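Local coordinates for hydrogenase 3 maturation protease (PDB 2E85), which cleaves a C-terminal peptide from the precursor of HycE, the large subunit of hydrogenase 3, as a step in that enzyme's maturation, at residues V4-G12 with L56-A66; D41-D49 with T91-L100. The protein carries 1 engineered substitution. All coordinates share one frame; numbering follows the deposited sequence.

Contact 1: residues V4-G12 with L56-A66; sequences VTDVLLCVG and LRPTRLLIVDA. Engineered in segment 4-12: Val-4 (natural residue Met). With CA (calcium ion), chain F.
Arg-60 and Asp-6 form the first bridge of two parallel strands, 6-11 and 60-66, with nearly parallel axes, and their side chains meet on one face of the sheet. Along the arginine, CB, CG and CD all lie beside Asp-6 OD1, with CB at 3.3 Å. CG stands trans to the backbone N, and a bend at chi3 (67°) turns the guanidinium back onto the carboxylate. Its side-on grip then uses two nitrogens: NE reaches Asp-6 OD1 at 2.9 Å, and NH2 gives OD2 an almost straight bond (177°). Both donors come from above the carboxylate plane, which is turned 43° from the guanidinium. NH1 at the tip bonds to the carbonyl of Trp-145. Backbone bonds continue from Val-7 N to Arg-60 O through to Val-11 N to Val-64 O, 2.9 Å, evidence of a regular parallel pairing.

On the face of Val-7 and Leu-61, Val-7 CG2 presses on Pro-58 CB at 3.5 Å, tighter than usual. Leu-8 CD1, on the other face, fits against Leu-62 CG and Val-64 CG2. At the C-terminal end, Val-11 CG1 touches Asp-65 OD2, while Asp-65 OD1 binds calcium at 2.3 Å, together with Ala-66 O and Asp-19. The chemistry thus grades from an ion pair through an apolar middle to a carboxylate committed to a metal, at a position inferred by similarity to bind nickel.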
ATOM      1  N   VAL B   4       9.317   9.395 -21.664  1.00 16.28           N
ATOM      2  CA  VAL B   4       9.346   9.713 -20.225  1.00 15.32           C
ATOM      3  C   VAL B   4      10.613   9.164 -19.594  1.00 15.27           C
ATOM      4  O   VAL B   4      11.066   8.062 -19.941  1.00 15.00           O
ATOM      5  CB  VAL B   4       8.066   9.207 -19.471  1.00 15.31           C
ATOM      6  CG1 VAL B   4       8.191   9.365 -17.933  1.00 14.59           C
ATOM      7  CG2 VAL B   4       6.837   9.936 -19.976  1.00 15.53           C
ATOM      8  N   THR B   5      11.184   9.951 -18.685  1.00 12.93           N
ATOM      9  CA  THR B   5      12.334   9.532 -17.908  1.00 13.35           C
ATOM     10  C   THR B   5      12.050   9.788 -16.421  1.00 11.61           C
ATOM     11  O   THR B   5      11.943   8.853 -15.641  1.00 12.78           O
ATOM     12  CB  THR B   5      13.630  10.265 -18.353  1.00 13.39           C
ATOM     13  OG1 THR B   5      13.391  11.684 -18.432  1.00 14.72           O
ATOM     14  CG2 THR B   5      14.042   9.771 -19.725  1.00 14.76           C
ATOM     15  N   ASP B   6      11.929  11.055 -16.064  1.00 11.04           N
ATOM     16  CA  ASP B   6      11.771  11.460 -14.689  1.00  9.27           C
ATOM     17  C   ASP B   6      10.310  11.652 -14.329  1.00  8.72           C
ATOM     18  O   ASP B   6       9.561  12.236 -15.100  1.00  8.54           O
ATOM     19  CB  ASP B   6      12.533  12.766 -14.490  1.00  9.35           C
ATOM     20  CG  ASP B   6      14.015  12.601 -14.655  1.00 10.84           C
ATOM     21  OD1 ASP B   6      14.517  11.515 -14.359  1.00 13.23           O
ATOM     22  OD2 ASP B   6      14.679  13.577 -15.056  1.00 15.22           O
ATOM     23  N   VAL B   7       9.930  11.208 -13.142  1.00  7.76           N
ATOM     24  CA  VAL B   7       8.567  11.460 -12.629  1.00  6.95           C
ATOM     25  C   VAL B   7       8.695  12.050 -11.233  1.00  6.40           C
ATOM     26  O   VAL B   7       9.526  11.599 -10.457  1.00  6.42           O
ATOM     27  CB  VAL B   7       7.732  10.152 -12.607  1.00  7.66           C
ATOM     28  CG1 VAL B   7       6.358  10.390 -11.981  1.00  6.79           C
ATOM     29  CG2 VAL B   7       7.557   9.621 -14.056  1.00  7.99           C
ATOM     30  N   LEU B   8       7.849  13.041 -10.946  1.00  6.05           N
ATOM     31  CA  LEU B   8       7.822  13.717  -9.649  1.00  6.75           C
ATOM     32  C   LEU B   8       6.445  13.505  -9.054  1.00  6.80           C
ATOM     33  O   LEU B   8       5.435  13.927  -9.632  1.00  7.09           O
ATOM     34  CB  LEU B   8       8.112  15.210  -9.837  1.00  6.55           C
ATOM     35  CG  LEU B   8       7.847  16.148  -8.641  1.00  6.91           C
ATOM     36  CD1 LEU B   8       8.631  15.706  -7.416  1.00  8.66           C
ATOM     37  CD2 LEU B   8       8.078  17.624  -8.984  1.00  9.39           C
ATOM     38  N   LEU B   9       6.396  12.825  -7.911  1.00  6.11           N
ATOM     39  CA  LEU B   9       5.101  12.579  -7.223  1.00  6.64           C
ATOM     40  C   LEU B   9       5.041  13.553  -6.077  1.00  6.99           C
ATOM     41  O   LEU B   9       5.899  13.527  -5.198  1.00  7.30           O
ATOM     42  CB  LEU B   9       4.997  11.142  -6.708  1.00  5.08           C
ATOM     43  CG  LEU B   9       3.760  10.865  -5.814  1.00  6.48           C
ATOM     44  CD1 LEU B   9       2.432  11.021  -6.612  1.00  8.83           C
ATOM     45  CD2 LEU B   9       3.802   9.519  -5.142  1.00  7.34           C
ATOM     46  N   CYS B  10       4.041  14.437  -6.104  1.00  6.99           N
ATOM     47  CA  CYS B  10       3.903  15.440  -5.040  1.00  8.01           C
ATOM     48  C   CYS B  10       2.788  14.985  -4.127  1.00  8.13           C
ATOM     49  O   CYS B  10       1.657  14.871  -4.593  1.00  8.90           O
ATOM     50  CB  CYS B  10       3.497  16.800  -5.586  1.00  7.42           C
ATOM     51  SG  CYS B  10       4.829  17.605  -6.538  1.00 11.70           S
ATOM     52  N   VAL B  11       3.086  14.807  -2.840  1.00  8.35           N
ATOM     53  CA  VAL B  11       2.120  14.317  -1.863  1.00  8.41           C
ATOM     54  C   VAL B  11       1.733  15.417  -0.869  1.00  8.22           C
ATOM     55  O   VAL B  11       2.598  16.158  -0.425  1.00  8.08           O
ATOM     56  CB  VAL B  11       2.698  13.063  -1.064  1.00  9.62           C
ATOM     57  CG1 VAL B  11       1.739  12.583   0.031  1.00 10.28           C
ATOM     58  CG2 VAL B  11       3.068  11.907  -2.034  1.00 10.42           C
ATOM     59  N   GLY B  12       0.448  15.508  -0.524  1.00  6.63           N
ATOM     60  CA  GLY B  12       0.016  16.457   0.479  1.00  8.81           C
ATOM     61  C   GLY B  12      -1.409  16.920   0.314  1.00 10.49           C
ATOM     62  O   GLY B  12      -2.132  16.476  -0.575  1.00 10.54           O
ATOM     63  N   LEU B  56       3.914   4.941 -16.530  1.00 11.28           N
ATOM     64  CA  LEU B  56       4.824   5.957 -17.085  1.00 11.54           C
ATOM     65  C   LEU B  56       6.215   5.376 -17.382  1.00 11.99           C
ATOM     66  O   LEU B  56       6.978   5.952 -18.180  1.00 11.71           O
ATOM     67  CB  LEU B  56       4.905   7.158 -16.142  1.00 11.43           C
ATOM     68  CG  LEU B  56       3.736   8.142 -16.221  1.00 10.72           C
ATOM     69  CD1 LEU B  56       3.754   9.053 -14.961  1.00 10.66           C
ATOM     70  CD2 LEU B  56       3.767   8.963 -17.524  1.00 10.76           C
ATOM     71  N   ARG B  57       6.518   4.231 -16.766  1.00 12.62           N
ATOM     72  CA  ARG B  57       7.819   3.554 -16.928  1.00 15.10           C
ATOM     73  C   ARG B  57       9.018   4.503 -16.729  1.00 14.44           C
ATOM     74  O   ARG B  57       9.926   4.593 -17.587  1.00 15.52           O
ATOM     75  CB  ARG B  57       7.883   2.850 -18.280  1.00 15.75           C
ATOM     76  CG  ARG B  57       6.759   1.825 -18.483  1.00 20.80           C
ATOM     77  CD  ARG B  57       6.835   1.187 -19.849  1.00 26.98           C
ATOM     78  NE  ARG B  57       6.766   2.217 -20.877  1.00 33.73           N
ATOM     79  CZ  ARG B  57       6.773   2.003 -22.189  1.00 37.58           C
ATOM     80  NH1 ARG B  57       6.834   0.764 -22.679  1.00 38.61           N
ATOM     81  NH2 ARG B  57       6.707   3.041 -23.016  1.00 38.83           N
ATOM     82  N   PRO B  58       9.045   5.209 -15.592  1.00 14.32           N
ATOM     83  CA  PRO B  58      10.144   6.132 -15.370  1.00 13.83           C
ATOM     84  C   PRO B  58      11.451   5.418 -15.089  1.00 13.45           C
ATOM     85  O   PRO B  58      11.464   4.241 -14.696  1.00 13.51           O
ATOM     86  CB  PRO B  58       9.724   6.910 -14.130  1.00 14.87           C
ATOM     87  CG  PRO B  58       8.737   6.049 -13.448  1.00 14.69           C
ATOM     88  CD  PRO B  58       8.105   5.181 -14.458  1.00 14.26           C
ATOM     89  N   THR B  59      12.527   6.153 -15.314  1.00 13.37           N
ATOM     90  CA  THR B  59      13.875   5.755 -14.940  1.00 13.84           C
ATOM     91  C   THR B  59      14.232   6.306 -13.553  1.00 12.71           C
ATOM     92  O   THR B  59      15.115   5.783 -12.867  1.00 13.08           O
ATOM     93  CB  THR B  59      14.907   6.264 -15.985  1.00 14.13           C
ATOM     94  OG1 THR B  59      14.708   7.669 -16.209  1.00 17.53           O
ATOM     95  CG2 THR B  59      14.711   5.533 -17.311  1.00 16.96           C
ATOM     96  N   ARG B  60      13.564   7.384 -13.163  1.00 11.71           N
ATOM     97  CA  ARG B  60      13.838   8.026 -11.888  1.00  9.70           C
ATOM     98  C   ARG B  60      12.549   8.609 -11.341  1.00  9.58           C
ATOM     99  O   ARG B  60      11.790   9.231 -12.069  1.00  9.62           O
ATOM    100  CB  ARG B  60      14.882   9.134 -12.054  1.00 10.83           C
ATOM    101  CG  ARG B  60      15.051  10.075 -10.857  1.00 11.48           C
ATOM    102  CD  ARG B  60      16.314  10.880 -10.997  1.00 14.93           C
ATOM    103  NE  ARG B  60      16.266  11.825 -12.118  1.00 15.70           N
ATOM    104  CZ  ARG B  60      17.248  12.671 -12.423  1.00 15.82           C
ATOM    105  NH1 ARG B  60      18.360  12.699 -11.691  1.00 15.24           N
ATOM    106  NH2 ARG B  60      17.109  13.501 -13.440  1.00 15.36           N
ATOM    107  N   LEU B  61      12.299   8.359 -10.058  1.00  7.68           N
ATOM    108  CA  LEU B  61      11.113   8.856  -9.383  1.00  6.38           C
ATOM    109  C   LEU B  61      11.537   9.667  -8.136  1.00  6.82           C
ATOM    110  O   LEU B  61      12.250   9.144  -7.271  1.00  7.84           O
ATOM    111  CB  LEU B  61      10.246   7.701  -8.934  1.00  6.16           C
ATOM    112  CG  LEU B  61       9.040   8.105  -8.060  1.00 10.06           C
ATOM    113  CD1 LEU B  61       8.009   8.881  -8.823  1.00 10.79           C
ATOM    114  CD2 LEU B  61       8.437   6.871  -7.416  1.00  9.22           C
ATOM    115  N   LEU B  62      11.070  10.917  -8.061  1.00  7.44           N
ATOM    116  CA  LEU B  62      11.265  11.789  -6.903  1.00  7.16           C
ATOM    117  C   LEU B  62       9.907  11.963  -6.226  1.00  6.59           C
ATOM    118  O   LEU B  62       8.933  12.321  -6.884  1.00  7.62           O
ATOM    119  CB  LEU B  62      11.772  13.170  -7.344  1.00  7.69           C
ATOM    120  CG  LEU B  62      11.958  14.252  -6.280  1.00  7.98           C
ATOM    121  CD1 LEU B  62      12.851  13.844  -5.076  1.00  8.08           C
ATOM    122  CD2 LEU B  62      12.479  15.527  -6.890  1.00  9.02           C
ATOM    123  N   ILE B  63       9.879  11.763  -4.919  1.00  6.07           N
ATOM    124  CA  ILE B  63       8.649  11.944  -4.145  1.00  6.54           C
ATOM    125  C   ILE B  63       8.906  13.065  -3.175  1.00  7.22           C
ATOM    126  O   ILE B  63       9.920  13.037  -2.469  1.00  7.69           O
ATOM    127  CB  ILE B  63       8.317  10.665  -3.352  1.00  7.02           C
ATOM    128  CG1 ILE B  63       8.140   9.494  -4.315  1.00  6.48           C
ATOM    129  CG2 ILE B  63       7.058  10.848  -2.499  1.00  7.18           C
ATOM    130  CD1 ILE B  63       8.183   8.112  -3.666  1.00 14.79           C
ATOM    131  N   VAL B  64       8.010  14.052  -3.151  1.00  7.56           N
ATOM    132  CA  VAL B  64       8.154  15.203  -2.266  1.00  7.51           C
ATOM    133  C   VAL B  64       6.920  15.284  -1.366  1.00  7.30           C
ATOM    134  O   VAL B  64       5.786  15.304  -1.859  1.00  6.34           O
ATOM    135  CB  VAL B  64       8.276  16.526  -3.064  1.00  8.07           C
ATOM    136  CG1 VAL B  64       8.129  17.762  -2.129  1.00  6.96           C
ATOM    137  CG2 VAL B  64       9.591  16.546  -3.919  1.00  6.79           C
ATOM    138  N   ASP B  65       7.151  15.361  -0.056  1.00  7.94           N
ATOM    139  CA  ASP B  65       6.056  15.321   0.905  1.00  9.14           C
ATOM    140  C   ASP B  65       6.461  16.095   2.146  1.00  9.01           C
ATOM    141  O   ASP B  65       7.584  15.965   2.610  1.00  9.21           O
ATOM    142  CB  ASP B  65       5.776  13.859   1.284  1.00  9.69           C
ATOM    143  CG  ASP B  65       4.485  13.682   2.109  1.00 14.25           C
ATOM    144  OD1 ASP B  65       3.722  14.637   2.289  1.00 18.49           O
ATOM    145  OD2 ASP B  65       4.207  12.542   2.541  1.00 24.89           O
ATOM    146  N   ALA B  66       5.547  16.892   2.698  1.00  9.53           N
ATOM    147  CA  ALA B  66       5.743  17.471   3.996  1.00  9.05           C
ATOM    148  C   ALA B  66       5.705  16.301   5.012  1.00 10.85           C
ATOM    149  O   ALA B  66       4.761  15.497   4.999  1.00 11.17           O
ATOM    150  CB  ALA B  66       4.614  18.458   4.302  1.00 10.42           C
TER
HETATM  151 CA    CA F1004       2.355  14.984   4.116  1.00 19.65          CA
HETATM  152  O   HOH W   1       9.088   5.867 -20.408  1.00 22.55           O
HETATM  153  O   HOH W   2      16.346   9.962 -15.406  1.00 21.56           O
HETATM  154  O   HOH W   3       3.121  17.909   1.162  1.00 16.82           O
HETATM  155  O   HOH W   4       2.826  12.721   4.803  1.00 36.07           O
HETATM  156  O   HOH W   5       1.080  13.073   3.293  1.00 13.31           O
HETATM  157  O   HOH W   6       1.763  14.657   6.262  1.00 26.83           O

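Contact 2: residues D41-D49 with T91-L100; sequences DGGSAPEND and TTHNMPLNYL. With CA (calcium ion), chain E.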
ATOM      1  N   ASP B  41       0.224  15.330  -9.287  1.00 10.95           N
ATOM      2  CA  ASP B  41      -0.361  16.015  -8.127  1.00 10.41           C
ATOM      3  C   ASP B  41      -1.107  14.970  -7.321  1.00 11.16           C
ATOM      4  O   ASP B  41      -2.328  14.830  -7.442  1.00 10.92           O
ATOM      5  CB  ASP B  41      -1.305  17.094  -8.692  1.00 12.13           C
ATOM      6  CG  ASP B  41      -1.640  18.190  -7.707  1.00 15.80           C
ATOM      7  OD1 ASP B  41      -1.173  18.170  -6.548  1.00 15.88           O
ATOM      8  OD2 ASP B  41      -2.399  19.111  -8.135  1.00 17.94           O
ATOM      9  N   GLY B  42      -0.375  14.267  -6.444  1.00 10.12           N
ATOM     10  CA  GLY B  42      -0.854  13.058  -5.794  1.00 10.65           C
ATOM     11  C   GLY B  42      -1.882  13.241  -4.695  1.00 10.06           C
ATOM     12  O   GLY B  42      -2.548  12.281  -4.338  1.00 10.64           O
ATOM     13  N   GLY B  43      -2.013  14.440  -4.139  1.00 10.17           N
ATOM     14  CA  GLY B  43      -2.958  14.634  -3.039  1.00 10.06           C
ATOM     15  C   GLY B  43      -2.563  13.863  -1.780  1.00 10.43           C
ATOM     16  O   GLY B  43      -1.388  13.586  -1.539  1.00 10.42           O
ATOM     17  N   SER B  44      -3.588  13.513  -1.012  1.00 11.57           N
ATOM     18  CA  SER B  44      -3.443  12.989   0.338  1.00 13.34           C
ATOM     19  C   SER B  44      -2.765  11.633   0.461  1.00 13.17           C
ATOM     20  O   SER B  44      -2.063  11.390   1.452  1.00 14.54           O
ATOM     21  CB  SER B  44      -4.818  12.915   1.008  1.00 14.18           C
ATOM     22  OG  SER B  44      -5.348  14.209   1.128  1.00 18.66           O
ATOM     23  N   ALA B  45      -3.021  10.747  -0.502  1.00 12.68           N
ATOM     24  CA  ALA B  45      -2.577   9.350  -0.419  1.00 12.47           C
ATOM     25  C   ALA B  45      -1.804   9.005  -1.664  1.00 11.83           C
ATOM     26  O   ALA B  45      -2.296   9.249  -2.758  1.00 12.28           O
ATOM     27  CB  ALA B  45      -3.777   8.424  -0.336  1.00 12.77           C
ATOM     28  N   PRO B  46      -0.593   8.432  -1.505  1.00 11.36           N
ATOM     29  CA  PRO B  46       0.141   7.936  -2.679  1.00 11.45           C
ATOM     30  C   PRO B  46      -0.389   6.602  -3.263  1.00 11.00           C
ATOM     31  O   PRO B  46      -0.085   6.282  -4.427  1.00 12.32           O
ATOM     32  CB  PRO B  46       1.566   7.761  -2.139  1.00 11.71           C
ATOM     33  CG  PRO B  46       1.345   7.422  -0.680  1.00 11.66           C
ATOM     34  CD  PRO B  46       0.197   8.309  -0.263  1.00 11.05           C
ATOM     35  N   GLU B  47      -1.146   5.828  -2.476  1.00 11.03           N
ATOM     36  CA  GLU B  47      -1.606   4.490  -2.914  1.00 10.97           C
ATOM     37  C   GLU B  47      -2.248   4.472  -4.286  1.00 10.25           C
ATOM     38  O   GLU B  47      -1.944   3.591  -5.101  1.00 11.47           O
ATOM     39  CB  GLU B  47      -2.553   3.824  -1.910  1.00 11.49           C
ATOM     40  CG  GLU B  47      -1.847   3.312  -0.701  1.00 13.75           C
ATOM     41  CD  GLU B  47      -1.850   4.319   0.428  1.00 15.54           C
ATOM     42  OE1 GLU B  47      -1.699   5.557   0.170  1.00 14.00           O
ATOM     43  OE2 GLU B  47      -1.961   3.839   1.579  1.00 14.04           O
ATOM     44  N   ASN B  48      -3.125   5.434  -4.545  1.00  9.23           N
ATOM     45  CA  ASN B  48      -3.880   5.439  -5.797  1.00 10.53           C
ATOM     46  C   ASN B  48      -3.124   6.118  -6.955  1.00 10.41           C
ATOM     47  O   ASN B  48      -3.676   6.315  -8.042  1.00 10.58           O
ATOM     48  CB  ASN B  48      -5.257   6.076  -5.573  1.00 11.06           C
ATOM     49  CG  ASN B  48      -5.186   7.574  -5.343  1.00 13.31           C
ATOM     50  OD1 ASN B  48      -4.190   8.086  -4.850  1.00 12.18           O
ATOM     51  ND2 ASN B  48      -6.256   8.290  -5.719  1.00 17.42           N
ATOM     52  N   ASP B  49      -1.849   6.433  -6.732  1.00  9.20           N
ATOM     53  CA  ASP B  49      -1.017   7.080  -7.755  1.00 10.24           C
ATOM     54  C   ASP B  49      -0.046   6.061  -8.352  1.00  9.87           C
ATOM     55  O   ASP B  49       0.635   6.332  -9.346  1.00 10.59           O
ATOM     56  CB  ASP B  49      -0.237   8.278  -7.172  1.00 10.29           C
ATOM     57  CG  ASP B  49      -1.156   9.291  -6.449  1.00 11.14           C
ATOM     58  OD1 ASP B  49      -2.224   9.651  -6.999  1.00 12.61           O
ATOM     59  OD2 ASP B  49      -0.822   9.698  -5.311  1.00 12.43           O
ATOM     60  N   THR B  91       1.241   5.971   5.460  1.00 12.83           N
ATOM     61  CA  THR B  91       0.357   6.778   4.623  1.00 13.17           C
ATOM     62  C   THR B  91      -0.882   7.135   5.442  1.00 13.31           C
ATOM     63  O   THR B  91      -1.057   6.643   6.556  1.00 13.51           O
ATOM     64  CB  THR B  91      -0.090   6.014   3.348  1.00 13.19           C
ATOM     65  OG1 THR B  91      -0.977   4.950   3.706  1.00 11.91           O
ATOM     66  CG2 THR B  91       1.122   5.416   2.609  1.00 14.03           C
ATOM     67  N   THR B  92      -1.749   7.964   4.857  1.00 14.04           N
ATOM     68  CA  THR B  92      -3.007   8.350   5.506  1.00 15.35           C
ATOM     69  C   THR B  92      -3.911   7.125   5.767  1.00 15.60           C
ATOM     70  O   THR B  92      -4.834   7.186   6.594  1.00 15.00           O
ATOM     71  CB  THR B  92      -3.763   9.446   4.713  1.00 16.19           C
ATOM     72  OG1 THR B  92      -4.882   9.910   5.487  1.00 18.70           O
ATOM     73  CG2 THR B  92      -4.254   8.916   3.377  1.00 16.26           C
ATOM     74  N   HIS B  93      -3.618   6.012   5.089  1.00 14.22           N
ATOM     75  CA  HIS B  93      -4.437   4.794   5.220  1.00 15.11           C
ATOM     76  C   HIS B  93      -3.790   3.782   6.149  1.00 13.94           C
ATOM     77  O   HIS B  93      -4.198   2.608   6.220  1.00 14.32           O
ATOM     78  CB  HIS B  93      -4.707   4.170   3.838  1.00 14.64           C
ATOM     79  CG  HIS B  93      -5.438   5.089   2.911  1.00 16.24           C
ATOM     80  ND1 HIS B  93      -6.671   5.620   3.227  1.00 18.79           N
ATOM     81  CD2 HIS B  93      -5.116   5.574   1.687  1.00 17.56           C
ATOM     82  CE1 HIS B  93      -7.074   6.404   2.243  1.00 19.07           C
ATOM     83  NE2 HIS B  93      -6.151   6.393   1.296  1.00 18.81           N
ATOM     84  N   ASN B  94      -2.746   4.246   6.840  1.00 14.08           N
ATOM     85  CA  ASN B  94      -1.932   3.402   7.704  1.00 14.26           C
ATOM     86  C   ASN B  94      -1.245   2.234   7.008  1.00 14.53           C
ATOM     87  O   ASN B  94      -0.989   1.201   7.619  1.00 15.31           O
ATOM     88  CB  ASN B  94      -2.687   2.950   8.954  1.00 13.74           C
ATOM     89  CG  ASN B  94      -2.746   4.051  10.020  1.00 14.71           C
ATOM     90  OD1 ASN B  94      -3.760   4.253  10.670  1.00 20.29           O
ATOM     91  ND2 ASN B  94      -1.647   4.763  10.191  1.00 15.87           N
ATOM     92  N   MET B  95      -0.912   2.423   5.741  1.00 13.32           N
ATOM     93  CA  MET B  95       0.004   1.527   5.048  1.00 13.39           C
ATOM     94  C   MET B  95       1.438   1.974   5.358  1.00 13.80           C
ATOM     95  O   MET B  95       1.740   3.173   5.281  1.00 12.13           O
ATOM     96  CB  MET B  95      -0.320   1.511   3.541  1.00 13.22           C
ATOM     97  CG  MET B  95       0.758   1.703   2.547  1.00 15.72           C
ATOM     98  SD  MET B  95       0.385   0.641   1.117  1.00 14.69           S
ATOM     99  CE  MET B  95       0.528  -0.847   2.175  1.00 11.80           C
ATOM    100  N   PRO B  96       2.321   1.027   5.717  1.00 13.60           N
ATOM    101  CA  PRO B  96       3.712   1.461   5.922  1.00 14.21           C
ATOM    102  C   PRO B  96       4.347   1.973   4.625  1.00 13.73           C
ATOM    103  O   PRO B  96       4.319   1.315   3.588  1.00 12.48           O
ATOM    104  CB  PRO B  96       4.421   0.201   6.440  1.00 14.63           C
ATOM    105  CG  PRO B  96       3.504  -0.928   6.146  1.00 14.97           C
ATOM    106  CD  PRO B  96       2.125  -0.402   6.003  1.00 14.95           C
ATOM    107  N   LEU B  97       4.893   3.177   4.678  1.00 13.97           N
ATOM    108  CA  LEU B  97       5.389   3.794   3.454  1.00 14.72           C
ATOM    109  C   LEU B  97       6.515   2.994   2.783  1.00 14.95           C
ATOM    110  O   LEU B  97       6.643   3.024   1.556  1.00 15.22           O
ATOM    111  CB  LEU B  97       5.837   5.232   3.721  1.00 14.20           C
ATOM    112  CG  LEU B  97       6.257   6.042   2.498  1.00 16.44           C
ATOM    113  CD1 LEU B  97       5.160   6.155   1.459  1.00 16.38           C
ATOM    114  CD2 LEU B  97       6.739   7.405   2.912  1.00 17.24           C
ATOM    115  N   ASN B  98       7.323   2.285   3.571  1.00 15.56           N
ATOM    116  CA  ASN B  98       8.441   1.526   3.016  1.00 17.24           C
ATOM    117  C   ASN B  98       7.961   0.467   2.032  1.00 18.27           C
ATOM    118  O   ASN B  98       8.672   0.145   1.084  1.00 18.38           O
ATOM    119  CB  ASN B  98       9.320   0.927   4.106  1.00 17.12           C
ATOM    120  CG  ASN B  98       8.760  -0.355   4.671  1.00 17.84           C
ATOM    121  OD1 ASN B  98       7.804  -0.349   5.444  1.00 17.59           O
ATOM    122  ND2 ASN B  98       9.349  -1.474   4.266  1.00 18.33           N
ATOM    123  N   TYR B  99       6.745  -0.043   2.242  1.00 18.98           N
ATOM    124  CA  TYR B  99       6.171  -1.037   1.319  1.00 19.54           C
ATOM    125  C   TYR B  99       6.089  -0.470  -0.095  1.00 19.06           C
ATOM    126  O   TYR B  99       6.567  -1.086  -1.046  1.00 19.46           O
ATOM    127  CB  TYR B  99       4.809  -1.568   1.817  1.00 19.93           C
ATOM    128  CG  TYR B  99       4.937  -2.889   2.556  1.00 20.29           C
ATOM    129  CD1 TYR B  99       5.970  -3.093   3.462  1.00 21.84           C
ATOM    130  CD2 TYR B  99       4.051  -3.943   2.314  1.00 19.97           C
ATOM    131  CE1 TYR B  99       6.119  -4.306   4.136  1.00 22.82           C
ATOM    132  CE2 TYR B  99       4.202  -5.174   2.978  1.00 18.60           C
ATOM    133  CZ  TYR B  99       5.230  -5.341   3.889  1.00 18.83           C
ATOM    134  OH  TYR B  99       5.409  -6.529   4.562  1.00 22.93           O
ATOM    135  N   LEU B 100       5.527   0.728  -0.216  1.00 17.29           N
ATOM    136  CA  LEU B 100       5.394   1.391  -1.508  1.00 17.08           C
ATOM    137  C   LEU B 100       6.742   1.757  -2.091  1.00 15.76           C
ATOM    138  O   LEU B 100       6.978   1.515  -3.266  1.00 14.10           O
ATOM    139  CB  LEU B 100       4.564   2.654  -1.394  1.00 17.51           C
ATOM    140  CG  LEU B 100       3.131   2.507  -0.904  1.00 21.60           C
ATOM    141  CD1 LEU B 100       3.186   2.029   0.531  1.00 24.70           C
ATOM    142  CD2 LEU B 100       2.432   3.853  -0.989  1.00 23.17           C
TER
HETATM  143 CA    CA E1001      -3.230  10.103  -4.625  1.00  9.18          CA
HETATM  144  O   HOH W   7      -0.511   9.501   2.776  1.00 20.02           O
HETATM  145  O   HOH W   8      -4.916  10.749  -2.945  1.00 10.25           O
HETATM  146  O   HOH W   9      -5.000  11.089  -6.078  1.00  9.97           O
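The backbone of 91-94 folds into a type I turn, closed by Asn-94 N to Thr-91 O (2.9 Å), and faces the loop 44-47 with Ala-45 and Thr-92 CA atoms 6.0 Å apart. Between the two segments Thr-91 OG1 donates to Glu-47 OE2 at 2.6 Å, on the syn side and 22° out of the carboxylate plane. The same oxygen accepts from His-93 N, forming an ST turn, and from Met-95 N, so three bonds fix the hydroxyl. A bend at chi2 (94°) helps bring the glutamate's carboxylate to the threonine, and OE2 also lies against Met-95 CB at 3.5 Å. Glu-47 OE1 is buried without a polar partner. A valine in place of Thr-91 would probably leave Glu-47 OE2 without its donor and His-93 N and Met-95 N without the oxygen they share.

The carboxylate approaches the His-93 ring at its edge, with the planes 66° apart, while Thr-92 CG2 sits over the ring's centre on one face. Ala-45 CB comes within 3.5 Å of His-93 NE2. Deeper in, Pro-46 CG packs on Leu-100 CD2 at 3.7 Å, the side chains crossing at about a right angle. The His-93 ring also stacks on His-93 of the second subunit.

Ala-45 O, with Gly-42 O, Asn-48 OD1 and both Asp-49 oxygens, binds a calcium. This is the loop after an edge strand of the sheet in this peptidase A31 family protease, packed against the turn that carries His-93, a nickel ligand by similarity.

How the contacts relate
From the N terminus, strand 6-11 runs first, the chain passes through helix 21-31 into strand 38-43, and segment 41-49, which takes in the end of that strand, opens contact 2. Helix 50-56 then leads into 56-66, where contact 1 closes its loop of 43 residues; contact 2 closes later, when 91-100 comes back. The segments alternate, so the two loops cross rather than nest. Contact 1 joins two neighbouring inner strands of the sheet, whereas contact 2 ties the end of edge strand 38-43 to the start of helix 97-108. They meet directly: Cys-10 O lies 2.8 Å from Gly-42 N, a probable hydrogen bond, and Leu-9 CD1 packs on calcium ligand Asp-49.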